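Local coordinates for lipase (Streptomyces rimosus, PDB 5MAL), which catalyses the hydrolysis of triacylglycerols, aryl esters and acyl-CoA thioesters, preferring medium-length acyl chains in esters, as a secreted SGNH-superfamily enzyme, at residues S10-V15 and S76-G81; Y34-A39 and T45-T50; P142-L147 and N213-T218; A193-E196 and P202-H205. All coordinates share one frame; numbering follows the deposited sequence.

Contact 1. Residues S10-V15 and S76-G81; sequences SYSSGV and SITIGG
Ser12 and Thr78 meet hydroxyl to hydroxyl, a compact example of how a short helix is tied to a strand through side chains. Ser12 OG lies 2.5 Å from Thr78 OG1 in a very short hydrogen bond between hydroxyls, whose proton is not assigned, and the methyl CG2 of Thr78 stands 3.4 Å from the same Ser12 OG. A chi1 of 59° places OG1 of Thr78 between its own backbone N and carbonyl carbon, turned up to the helix. Beside this pair, Tyr11 CB rests 3.7 Å from Thr78 OG1, while its ring runs on to stack with His216.

In the second shell, Tyr34 OH bonds to Ser12 OG and Asp9 OD1 to Thr78 OG1, giving a buried polar chain. Asp9 OD1 also takes the backbone N of Tyr11, so one carboxylate oxygen positions both segments. The nucleophile Ser10 opens the helix without touching 76-81. Gly80 and Gly81 begin the GxND block of SGNH hydrolases. Helix 10-13, directly after strand 3-8, thus sits over strand 74-78 at Thr78, and that strand runs between strands 3-8 and 135-139 at the heart of the parallel sheet.

Contact 2. Residues Y34-A39 and T45-T50; sequences YPALWA and TRFNFT
Helix 34-39 and strand 46-49 run antiparallel, their axes at 172° and 9.4 Å apart at closest approach, with Pro35 facing Phe49 and Ala39 facing Thr45. Such opposed directions follow from a beta-alpha-beta crossover: strand 3-8, helix 34-40 and then strand 46-49, which lies parallel to 3-8 at the edge of the sheet.

Two phenylalanines from alternate strand positions reach the helix. With chi1 at 179°, the Phe47 side chain extends away from its own N, and the ring reaches Ala39; the methyl CB of Ala39 sits over one face, 3.6 Å from the Phe47 centroid, in a close CH-pi contact. The opposite face of the same ring is covered by CB of Phe49, so Phe47 is held between helix and strand neighbour. Its far end, CZ, comes within 3.6 Å of the backbone carbon C of Pro35. Phe49 takes Pro35 in turn: CB of the proline lies 4.2 Å from the Phe49 centroid, over the face, and CG is 3.8 Å from Phe49 CE1. At the other end of the helix segment, Thr45 CG2 packs 3.8 Å from Ala39 CB, while Thr45 OG1 approaches Trp38 CZ3 and bonds outside the contact to His42 O. Trp38 likewise spends its polar atom elsewhere, NE1 bonding to Thr234 O.

The chemistry is therefore that of methyl, methylene and ring: small helix residues let aromatic faces come close, and dispersion together with CH-pi attraction, rather than directed polar bonds between the segments, joins this helix to the edge strand.

Contact 3. Residues P142-L147 and N213-T218; sequences PRFYKL and NSYHPT
Phe144 offers one ring face to Tyr215, whose CB stands 4.2 Å from the Phe144 centroid, 26° off the ring normal, in a CH-pi contact. The two rings lie nearly parallel but slid apart, with centroids 5.1 Å from each other, so overlap is slight and the closest carbons are Phe144 CD2 and Tyr215 CD1 at 3.5 Å. Tyr145 comes at the edge of the Tyr215 ring, its CZ in that ring's plane. There the phenols meet: Tyr215 OH donates to Tyr145 OH at 2.9 Å. Since Tyr215 OH also bonds to Asn94 ND2, its ring is fixed at the far end by two polar partners as well as by packing against Phe144.

Tyr215 belongs to a type II beta turn from Asn213 to His216, closed by the 3.0 Å bond from His216 N to Asn213 O, and its positive phi is that of the third turn position. The turn occupies the place of the DxxH block of SGNH hydrolases, but here the sequence is Asn-Ser-Tyr-His. Instead of a carboxylate, a backbone carbonyl serves the histidine: His216 ND1 donates to Ser214 O over 2.9 Å, the bond bent to 141° and arriving from above the carbonyl plane, 48° out of it. This accords with a Ser-His dyad. On the other side of the imidazole, NE2 bonds to OG of the nucleophile Ser10.

Pro217 packs on Tyr226 of helix 219-232, whose N-cap is Thr218. Across the contact, helix 159-180 covers Phe144 through Ile163 and Tyr145 through Arg160.

Contact 4. Residues A193-E196 and P202-H205; sequences AGHE and PWLH
The two loop segments close on each other at His195 and Pro202, whose CA atoms are 4.4 Å apart, and Trp203 N donates to His195 O at 2.8 Å and a nearly straight 169°. The same carbonyl oxygen also receives the CA hydrogen of Pro202, CA lying 3.5 Å from His195 O, and Glu196 O takes a second, longer CA-H...O approach from Pro202.

Above this backbone link the side chains form a face-to-face stack. The imidazole of His195 lies flat on the six-membered ring of Trp203, centroids 3.6 Å apart and planes at 3°. His195 CG is anti to the carbonyl carbon (chi1 -62°), and this directs the ring over the indole while CB itself sits 3.7 Å from the centroid of the five-membered ring of Trp203. Both halves of the indole are thus covered from one side. The imidazole is fixed in rotation by a bond from ND1 to Ala201 O. A further brace lies within the first segment, where Gly194 N donates to Glu196 OE1 at 3.0 Å.

Outward, Trp203 rests on Asn220 and Lys224 of helix 219-232, and its backbone pairs with Thr218. Leu204 meets Pro142 and Phe144. The loop between the segments contains Cys198, disulfide-bonded to Cys151. This irregular turn, closed by one backbone bond and one aromatic stack, is part of the long connection between helices 189-192 and 219-232, which carries the active-site His216 in this SGNH hydrolase.

How the contacts relate
Contacts 1 and 2 share the parallel sheet of the SGNH fold: contact 2, at its edge, is nested along the chain inside the loop closed by contact 1, which lies near the protein's centre. Their centres are about 13 Å apart. Contacts 3 and 4 follow in series, about 6 Å between centres, with contact 4 nested in contact 3; backbone bonds of His205 to Tyr215 and His216 join them. Contacts 1 and 3 are also about 13 Å apart between centres, and there nucleophile and histidine come together. Contact 2 stands about 23 Å from contacts 3 and 4, centre to centre. A serine on the short helix after strand 3-8 thus meets a histidine carried by a loop.

Contact 1. Residues S10-V15 and S76-G81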
loop_
_atom_site.group_PDB
_atom_site.type_symbol
_atom_site.label_atom_id
_atom_site.label_comp_id
_atom_site.label_asym_id
_atom_site.label_seq_id
_atom_site.Cartn_x
_atom_site.Cartn_y
_atom_site.Cartn_z
ATOM N N SER A 10 4.043 4.277 0.370
ATOM C CA SER A 10 3.423 5.241 1.253
ATOM C C SER A 10 2.235 4.640 1.989
ATOM O O SER A 10 1.811 5.167 3.016
ATOM C CB SER A 10 2.990 6.455 0.451
ATOM O OG SER A 10 2.319 6.017 -0.714
ATOM N N TYR A 11 1.672 3.560 1.453
ATOM C CA TYR A 11 0.535 2.933 2.143
ATOM C C TYR A 11 1.028 2.191 3.370
ATOM O O TYR A 11 0.249 1.887 4.281
ATOM C CB TYR A 11 -0.243 2.003 1.217
ATOM C CG TYR A 11 -1.040 2.804 0.227
ATOM C CD1 TYR A 11 -0.405 3.440 -0.824
ATOM C CD2 TYR A 11 -2.407 2.984 0.376
ATOM C CE1 TYR A 11 -1.102 4.209 -1.712
ATOM C CE2 TYR A 11 -3.120 3.769 -0.521
ATOM C CZ TYR A 11 -2.449 4.377 -1.558
ATOM O OH TYR A 11 -3.121 5.148 -2.478
ATOM N N SER A 12 2.320 1.886 3.384
ATOM C CA SER A 12 2.904 1.213 4.531
ATOM C C SER A 12 3.576 2.225 5.428
ATOM O O SER A 12 3.546 2.082 6.643
ATOM C CB SER A 12 3.915 0.144 4.115
ATOM O OG SER A 12 3.246 -0.943 3.509
ATOM N N SER A 13 4.215 3.225 4.832
ATOM C CA SER A 13 4.870 4.247 5.648
ATOM C C SER A 13 3.812 5.046 6.384
ATOM O O SER A 13 4.035 5.483 7.505
ATOM C CB SER A 13 5.749 5.179 4.803
ATOM O OG SER A 13 4.971 6.177 4.151
ATOM N N GLY A 14 2.659 5.224 5.753
ATOM C CA GLY A 14 1.547 5.893 6.402
ATOM C C GLY A 14 1.389 7.354 6.034
ATOM O O GLY A 14 0.919 8.146 6.837
ATOM N N VAL A 15 1.799 7.719 4.829
ATOM C CA VAL A 15 1.482 9.037 4.296
ATOM C C VAL A 15 -0.016 9.233 4.433
ATOM O O VAL A 15 -0.785 8.368 4.037
ATOM C CB VAL A 15 1.923 9.168 2.830
ATOM C CG1 VAL A 15 1.422 10.477 2.209
ATOM C CG2 VAL A 15 3.429 9.062 2.756
ATOM N N SER A 76 6.386 -7.183 6.528
ATOM C CA SER A 76 5.175 -6.714 5.868
ATOM C C SER A 76 5.554 -5.847 4.682
ATOM O O SER A 76 6.615 -5.225 4.665
ATOM C CB SER A 76 4.268 -5.931 6.822
ATOM O OG SER A 76 4.936 -4.807 7.360
ATOM N N ILE A 77 4.674 -5.770 3.692
ATOM C CA ILE A 77 4.967 -4.906 2.563
ATOM C C ILE A 77 3.715 -4.549 1.783
ATOM O O ILE A 77 2.814 -5.371 1.639
ATOM C CB ILE A 77 6.002 -5.570 1.624
ATOM C CG1 ILE A 77 6.458 -4.588 0.540
ATOM C CG2 ILE A 77 5.444 -6.882 1.041
ATOM C CD1 ILE A 77 7.699 -5.059 -0.217
ATOM N N THR A 78 3.643 -3.291 1.360
ATOM C CA THR A 78 2.792 -2.879 0.251
ATOM C C THR A 78 3.761 -2.302 -0.769
ATOM O O THR A 78 4.552 -1.443 -0.442
ATOM C CB THR A 78 1.714 -1.820 0.634
ATOM O OG1 THR A 78 2.352 -0.656 1.159
ATOM C CG2 THR A 78 0.744 -2.360 1.672
ATOM N N ILE A 79 3.764 -2.826 -1.987
ATOM C CA ILE A 79 4.619 -2.249 -3.022
ATOM C C ILE A 79 4.059 -2.617 -4.372
ATOM O O ILE A 79 3.413 -3.655 -4.520
ATOM C CB ILE A 79 6.087 -2.730 -2.927
ATOM C CG1 ILE A 79 7.023 -1.778 -3.684
ATOM C CG2 ILE A 79 6.230 -4.151 -3.443
ATOM C CD1 ILE A 79 7.160 -0.397 -3.049
ATOM N N GLY A 80 4.269 -1.740 -5.347
ATOM C CA GLY A 80 3.796 -2.002 -6.692
ATOM C C GLY A 80 2.935 -0.892 -7.248
ATOM O O GLY A 80 2.873 -0.703 -8.461
ATOM N N GLY A 81 2.267 -0.162 -6.368
ATOM C CA GLY A 81 1.445 0.950 -6.802
ATOM C C GLY A 81 2.258 1.994 -7.551
ATOM O O GLY A 81 1.856 2.467 -8.605
#

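Contact 2. Residues Y34-A39 and T45-T50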
loop_
_atom_site.group_PDB
_atom_site.type_symbol
_atom_site.label_atom_id
_atom_site.label_comp_id
_atom_site.label_asym_id
_atom_site.label_seq_id
_atom_site.Cartn_x
_atom_site.Cartn_y
_atom_site.Cartn_z
ATOM N N TYR A 34 0.135 1.383 9.834
ATOM C CA TYR A 34 -0.164 0.080 10.430
ATOM C C TYR A 34 1.114 -0.602 10.965
ATOM O O TYR A 34 1.053 -1.245 11.997
ATOM C CB TYR A 34 -0.925 -0.840 9.456
ATOM C CG TYR A 34 -0.119 -1.342 8.297
ATOM C CD1 TYR A 34 0.649 -2.504 8.413
ATOM C CD2 TYR A 34 -0.149 -0.686 7.074
ATOM C CE1 TYR A 34 1.393 -2.961 7.355
ATOM C CE2 TYR A 34 0.585 -1.143 6.003
ATOM C CZ TYR A 34 1.358 -2.282 6.157
ATOM O OH TYR A 34 2.104 -2.761 5.119
ATOM N N PRO A 35 2.289 -0.431 10.302
ATOM C CA PRO A 35 3.421 -1.103 10.944
ATOM C C PRO A 35 3.789 -0.510 12.291
ATOM O O PRO A 35 4.099 -1.258 13.208
ATOM C CB PRO A 35 4.567 -0.890 9.945
ATOM C CG PRO A 35 3.882 -0.744 8.634
ATOM C CD PRO A 35 2.686 0.100 8.982
ATOM N N ALA A 36 3.754 0.809 12.408
ATOM C CA ALA A 36 4.089 1.438 13.678
ATOM C C ALA A 36 3.062 1.060 14.748
ATOM O O ALA A 36 3.414 0.802 15.898
ATOM C CB ALA A 36 4.168 2.936 13.520
ATOM N N LEU A 37 1.788 1.022 14.372
ATOM C CA LEU A 37 0.752 0.593 15.306
ATOM C C LEU A 37 0.948 -0.858 15.738
ATOM O O LEU A 37 0.738 -1.215 16.907
ATOM C CB LEU A 37 -0.632 0.760 14.688
ATOM C CG LEU A 37 -1.088 2.197 14.432
ATOM C CD1 LEU A 37 -2.440 2.171 13.742
ATOM C CD2 LEU A 37 -1.163 2.987 15.729
ATOM N N TRP A 38 1.322 -1.703 14.788
ATOM C CA TRP A 38 1.581 -3.088 15.110
ATOM C C TRP A 38 2.742 -3.182 16.095
ATOM O O TRP A 38 2.644 -3.854 17.111
ATOM C CB TRP A 38 1.888 -3.891 13.848
ATOM C CG TRP A 38 1.804 -5.363 14.059
ATOM C CD1 TRP A 38 0.722 -6.173 13.824
ATOM C CD2 TRP A 38 2.844 -6.215 14.529
ATOM N NE1 TRP A 38 1.034 -7.474 14.127
ATOM C CE2 TRP A 38 2.328 -7.526 14.569
ATOM C CE3 TRP A 38 4.164 -5.995 14.937
ATOM C CZ2 TRP A 38 3.089 -8.614 14.983
ATOM C CZ3 TRP A 38 4.917 -7.090 15.360
ATOM C CH2 TRP A 38 4.374 -8.375 15.378
ATOM N N ALA A 39 3.838 -2.493 15.805
ATOM C CA ALA A 39 5.010 -2.617 16.656
ATOM C C ALA A 39 4.678 -2.095 18.058
ATOM O O ALA A 39 5.050 -2.706 19.066
ATOM C CB ALA A 39 6.208 -1.862 16.057
ATOM N N THR A 45 8.824 -5.679 20.158
ATOM C CA THR A 45 9.092 -5.656 18.728
ATOM C C THR A 45 10.365 -4.894 18.417
ATOM O O THR A 45 10.478 -3.707 18.710
ATOM C CB THR A 45 7.939 -5.013 17.937
ATOM O OG1 THR A 45 6.730 -5.730 18.199
ATOM C CG2 THR A 45 8.232 -5.079 16.445
ATOM N N ARG A 46 11.331 -5.588 17.838
ATOM C CA ARG A 46 12.479 -4.920 17.254
ATOM C C ARG A 46 12.024 -4.480 15.873
ATOM O O ARG A 46 11.954 -5.274 14.940
ATOM C CB ARG A 46 13.694 -5.844 17.191
ATOM C CG ARG A 46 15.019 -5.132 17.366
ATOM C CD ARG A 46 16.155 -6.131 17.513
ATOM N NE ARG A 46 15.739 -7.306 18.275
ATOM C CZ ARG A 46 16.564 -8.262 18.688
ATOM N NH1 ARG A 46 17.861 -8.185 18.413
ATOM N NH2 ARG A 46 16.094 -9.294 19.377
ATOM N N PHE A 47 11.690 -3.204 15.774
ATOM C CA PHE A 47 10.929 -2.673 14.657
ATOM C C PHE A 47 11.807 -1.931 13.654
ATOM O O PHE A 47 12.210 -0.790 13.870
ATOM C CB PHE A 47 9.834 -1.766 15.221
ATOM C CG PHE A 47 8.960 -1.122 14.191
ATOM C CD1 PHE A 47 8.475 -1.836 13.102
ATOM C CD2 PHE A 47 8.582 0.201 14.342
ATOM C CE1 PHE A 47 7.647 -1.214 12.174
ATOM C CE2 PHE A 47 7.756 0.813 13.420
ATOM C CZ PHE A 47 7.291 0.103 12.343
ATOM N N ASN A 48 12.093 -2.584 12.539
ATOM C CA ASN A 48 12.849 -1.945 11.479
ATOM C C ASN A 48 11.927 -1.471 10.363
ATOM O O ASN A 48 11.469 -2.257 9.532
ATOM C CB ASN A 48 13.926 -2.891 10.945
ATOM C CG ASN A 48 15.190 -2.857 11.795
ATOM O OD1 ASN A 48 15.901 -1.850 11.837
ATOM N ND2 ASN A 48 15.462 -3.944 12.481
ATOM N N PHE A 49 11.676 -0.169 10.364
ATOM C CA PHE A 49 10.658 0.420 9.519
ATOM C C PHE A 49 11.337 1.131 8.374
ATOM O O PHE A 49 11.855 2.234 8.565
ATOM C CB PHE A 49 9.820 1.378 10.369
ATOM C CG PHE A 49 8.514 1.806 9.755
ATOM C CD1 PHE A 49 8.008 1.204 8.609
ATOM C CD2 PHE A 49 7.746 2.768 10.404
ATOM C CE1 PHE A 49 6.772 1.603 8.074
ATOM C CE2 PHE A 49 6.508 3.160 9.898
ATOM C CZ PHE A 49 6.017 2.574 8.732
ATOM N N THR A 50 11.351 0.505 7.203
ATOM C CA THR A 50 12.085 1.061 6.073
ATOM C C THR A 50 11.163 1.447 4.912
ATOM O O THR A 50 11.620 1.942 3.886
ATOM C CB THR A 50 13.159 0.080 5.564
ATOM O OG1 THR A 50 12.544 -1.159 5.199
ATOM C CG2 THR A 50 14.189 -0.169 6.647
#

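Contact 3. Residues P142-L147 and N213-T218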
loop_
_atom_site.group_PDB
_atom_site.type_symbol
_atom_site.label_atom_id
_atom_site.label_comp_id
_atom_site.label_asym_id
_atom_site.label_seq_id
_atom_site.Cartn_x
_atom_site.Cartn_y
_atom_site.Cartn_z
ATOM N N PRO A 142 -6.515 -0.673 -1.154
ATOM C CA PRO A 142 -7.974 -0.701 -1.136
ATOM C C PRO A 142 -8.507 -0.215 -2.471
ATOM O O PRO A 142 -7.846 0.613 -3.101
ATOM C CB PRO A 142 -8.326 0.275 -0.005
ATOM C CG PRO A 142 -7.219 1.299 -0.063
ATOM C CD PRO A 142 -5.966 0.511 -0.467
ATOM N N ARG A 143 -9.640 -0.742 -2.915
ATOM C CA ARG A 143 -10.403 -0.055 -3.945
ATOM C C ARG A 143 -10.685 1.333 -3.401
ATOM O O ARG A 143 -11.079 1.475 -2.238
ATOM C CB ARG A 143 -11.704 -0.798 -4.276
ATOM C CG ARG A 143 -11.546 -1.934 -5.264
ATOM C CD ARG A 143 -12.902 -2.530 -5.587
ATOM N NE ARG A 143 -13.536 -3.007 -4.370
ATOM C CZ ARG A 143 -13.524 -4.269 -3.967
ATOM N NH1 ARG A 143 -12.929 -5.196 -4.711
ATOM N NH2 ARG A 143 -14.128 -4.605 -2.832
ATOM N N PHE A 144 -10.473 2.358 -4.217
ATOM C CA PHE A 144 -10.569 3.724 -3.727
ATOM C C PHE A 144 -12.008 4.215 -3.556
ATOM O O PHE A 144 -12.260 5.112 -2.755
ATOM C CB PHE A 144 -9.842 4.689 -4.660
ATOM C CG PHE A 144 -8.337 4.649 -4.556
ATOM C CD1 PHE A 144 -7.701 4.032 -3.497
ATOM C CD2 PHE A 144 -7.560 5.274 -5.523
ATOM C CE1 PHE A 144 -6.319 4.008 -3.409
ATOM C CE2 PHE A 144 -6.171 5.252 -5.452
ATOM C CZ PHE A 144 -5.551 4.613 -4.390
ATOM N N TYR A 145 -12.937 3.655 -4.330
ATOM C CA TYR A 145 -14.282 4.220 -4.427
ATOM C C TYR A 145 -15.399 3.234 -4.156
ATOM O O TYR A 145 -15.315 2.058 -4.530
ATOM C CB TYR A 145 -14.490 4.819 -5.828
ATOM C CG TYR A 145 -13.661 6.038 -6.045
ATOM C CD1 TYR A 145 -14.034 7.246 -5.478
ATOM C CD2 TYR A 145 -12.489 5.991 -6.801
ATOM C CE1 TYR A 145 -13.277 8.376 -5.645
ATOM C CE2 TYR A 145 -11.721 7.130 -6.980
ATOM C CZ TYR A 145 -12.123 8.319 -6.396
ATOM O OH TYR A 145 -11.395 9.482 -6.542
ATOM N N LYS A 146 -16.453 3.730 -3.519
ATOM C CA LYS A 146 -17.727 3.029 -3.494
ATOM C C LYS A 146 -18.497 3.494 -4.712
ATOM O O LYS A 146 -18.656 4.700 -4.921
ATOM C CB LYS A 146 -18.526 3.336 -2.230
ATOM C CG LYS A 146 -19.965 2.839 -2.318
ATOM C CD LYS A 146 -20.831 3.465 -1.235
ATOM C CE LYS A 146 -22.072 2.619 -0.932
ATOM N NZ LYS A 146 -22.432 1.723 -2.073
ATOM N N LEU A 147 -18.962 2.553 -5.525
ATOM C CA LEU A 147 -19.710 2.904 -6.721
ATOM C C LEU A 147 -21.220 2.864 -6.477
ATOM O O LEU A 147 -21.688 2.162 -5.581
ATOM C CB LEU A 147 -19.344 1.960 -7.864
ATOM C CG LEU A 147 -17.864 1.877 -8.233
ATOM C CD1 LEU A 147 -17.686 1.014 -9.470
ATOM C CD2 LEU A 147 -17.281 3.268 -8.463
ATOM N N ASN A 213 -1.070 13.561 0.568
ATOM C CA ASN A 213 -2.017 12.733 1.314
ATOM C C ASN A 213 -3.127 12.127 0.472
ATOM O O ASN A 213 -3.784 11.173 0.893
ATOM C CB ASN A 213 -2.635 13.547 2.446
ATOM C CG ASN A 213 -1.683 13.727 3.598
ATOM O OD1 ASN A 213 -0.532 13.281 3.531
ATOM N ND2 ASN A 213 -2.142 14.383 4.658
ATOM N N SER A 214 -3.335 12.686 -0.715
ATOM C CA SER A 214 -4.454 12.305 -1.547
ATOM C C SER A 214 -4.454 10.802 -1.825
ATOM O O SER A 214 -3.422 10.250 -2.145
ATOM C CB SER A 214 -4.418 13.096 -2.860
ATOM O OG SER A 214 -4.237 14.487 -2.622
ATOM N N TYR A 215 -5.608 10.166 -1.640
ATOM C CA TYR A 215 -5.837 8.736 -1.894
ATOM C C TYR A 215 -5.103 7.810 -0.935
ATOM O O TYR A 215 -5.097 6.593 -1.113
ATOM C CB TYR A 215 -5.472 8.372 -3.330
ATOM C CG TYR A 215 -6.384 9.050 -4.307
ATOM C CD1 TYR A 215 -7.694 8.622 -4.458
ATOM C CD2 TYR A 215 -5.953 10.144 -5.044
ATOM C CE1 TYR A 215 -8.550 9.246 -5.334
ATOM C CE2 TYR A 215 -6.807 10.786 -5.927
ATOM C CZ TYR A 215 -8.107 10.331 -6.062
ATOM O OH TYR A 215 -8.973 10.939 -6.943
ATOM N N HIS A 216 -4.498 8.373 0.095
ATOM C CA HIS A 216 -3.861 7.530 1.092
ATOM C C HIS A 216 -4.776 7.310 2.278
ATOM O O HIS A 216 -5.705 8.077 2.489
ATOM C CB HIS A 216 -2.553 8.152 1.532
ATOM C CG HIS A 216 -1.488 8.018 0.502
ATOM N ND1 HIS A 216 -1.409 8.845 -0.595
ATOM C CD2 HIS A 216 -0.519 7.087 0.347
ATOM C CE1 HIS A 216 -0.402 8.457 -1.360
ATOM N NE2 HIS A 216 0.151 7.392 -0.810
ATOM N N PRO A 217 -4.525 6.253 3.055
ATOM C CA PRO A 217 -5.401 6.026 4.204
ATOM C C PRO A 217 -5.308 7.150 5.214
ATOM O O PRO A 217 -4.235 7.729 5.417
ATOM C CB PRO A 217 -4.860 4.735 4.807
ATOM C CG PRO A 217 -4.225 4.032 3.658
ATOM C CD PRO A 217 -3.588 5.136 2.854
ATOM N N THR A 218 -6.441 7.473 5.814
ATOM C CA THR A 218 -6.463 8.373 6.947
ATOM C C THR A 218 -5.881 7.641 8.148
ATOM O O THR A 218 -5.546 6.459 8.053
ATOM C CB THR A 218 -7.880 8.812 7.267
ATOM O OG1 THR A 218 -8.628 7.661 7.695
ATOM C CG2 THR A 218 -8.536 9.420 6.030
#

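Contact 4. Residues A193-E196 and P202-H205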
loop_
_atom_site.group_PDB
_atom_site.type_symbol
_atom_site.label_atom_id
_atom_site.label_comp_id
_atom_site.label_asym_id
_atom_site.label_seq_id
_atom_site.Cartn_x
_atom_site.Cartn_y
_atom_site.Cartn_z
ATOM N N ALA A 193 -14.111 -1.896 2.878
ATOM C CA ALA A 193 -15.472 -1.922 2.339
ATOM C C ALA A 193 -16.367 -1.130 3.279
ATOM O O ALA A 193 -16.369 -1.362 4.483
ATOM C CB ALA A 193 -15.976 -3.348 2.178
ATOM N N GLY A 194 -17.103 -0.172 2.735
ATOM C CA GLY A 194 -17.936 0.683 3.561
ATOM C C GLY A 194 -17.175 1.921 3.969
ATOM O O GLY A 194 -17.714 2.815 4.624
ATOM N N HIS A 195 -15.915 1.992 3.550
ATOM C CA HIS A 195 -15.055 3.115 3.923
ATOM C C HIS A 195 -14.208 3.602 2.763
ATOM O O HIS A 195 -13.149 4.195 2.964
ATOM C CB HIS A 195 -14.162 2.722 5.098
ATOM C CG HIS A 195 -14.942 2.379 6.325
ATOM N ND1 HIS A 195 -15.573 3.338 7.085
ATOM C CD2 HIS A 195 -15.234 1.187 6.893
ATOM C CE1 HIS A 195 -16.207 2.754 8.088
ATOM N NE2 HIS A 195 -16.023 1.450 7.991
ATOM N N GLU A 196 -14.697 3.362 1.554
ATOM C CA GLU A 196 -14.069 3.904 0.361
ATOM C C GLU A 196 -14.419 5.381 0.240
ATOM O O GLU A 196 -15.241 5.892 0.990
ATOM C CB GLU A 196 -14.545 3.146 -0.877
ATOM C CG GLU A 196 -14.485 1.625 -0.740
ATOM C CD GLU A 196 -15.789 1.005 -0.237
ATOM O OE1 GLU A 196 -16.577 1.679 0.461
ATOM O OE2 GLU A 196 -16.032 -0.179 -0.563
ATOM N N PRO A 202 -15.396 7.681 4.626
ATOM C CA PRO A 202 -14.099 7.413 4.001
ATOM C C PRO A 202 -12.984 7.200 5.021
ATOM O O PRO A 202 -12.889 7.923 6.018
ATOM C CB PRO A 202 -13.849 8.669 3.157
ATOM C CG PRO A 202 -14.611 9.752 3.875
ATOM C CD PRO A 202 -15.860 9.054 4.353
ATOM N N TRP A 203 -12.183 6.167 4.766
ATOM C CA TRP A 203 -10.943 5.920 5.484
ATOM C C TRP A 203 -9.759 6.221 4.594
ATOM O O TRP A 203 -8.632 5.820 4.893
ATOM C CB TRP A 203 -10.849 4.478 5.951
ATOM C CG TRP A 203 -11.664 4.190 7.143
ATOM C CD1 TRP A 203 -12.368 5.093 7.912
ATOM C CD2 TRP A 203 -11.865 2.911 7.735
ATOM N NE1 TRP A 203 -12.998 4.433 8.937
ATOM C CE2 TRP A 203 -12.704 3.095 8.855
ATOM C CE3 TRP A 203 -11.420 1.623 7.427
ATOM C CZ2 TRP A 203 -13.107 2.033 9.663
ATOM C CZ3 TRP A 203 -11.828 0.566 8.230
ATOM C CH2 TRP A 203 -12.661 0.778 9.330
ATOM N N LEU A 204 -10.046 6.875 3.474
ATOM C CA LEU A 204 -9.025 7.358 2.559
ATOM C C LEU A 204 -9.182 8.844 2.436
ATOM O O LEU A 204 -10.303 9.349 2.480
ATOM C CB LEU A 204 -9.173 6.737 1.173
ATOM C CG LEU A 204 -9.114 5.220 1.102
ATOM C CD1 LEU A 204 -9.686 4.769 -0.240
ATOM C CD2 LEU A 204 -7.672 4.798 1.265
ATOM N N HIS A 205 -8.071 9.545 2.255
ATOM C CA HIS A 205 -8.140 10.938 1.845
ATOM C C HIS A 205 -8.604 10.986 0.407
ATOM O O HIS A 205 -8.198 10.159 -0.405
ATOM C CB HIS A 205 -6.778 11.631 1.961
ATOM C CG HIS A 205 -6.273 11.759 3.360
ATOM N ND1 HIS A 205 -6.688 12.761 4.215
ATOM C CD2 HIS A 205 -5.372 11.023 4.053
ATOM C CE1 HIS A 205 -6.077 12.623 5.378
ATOM N NE2 HIS A 205 -5.262 11.586 5.301
#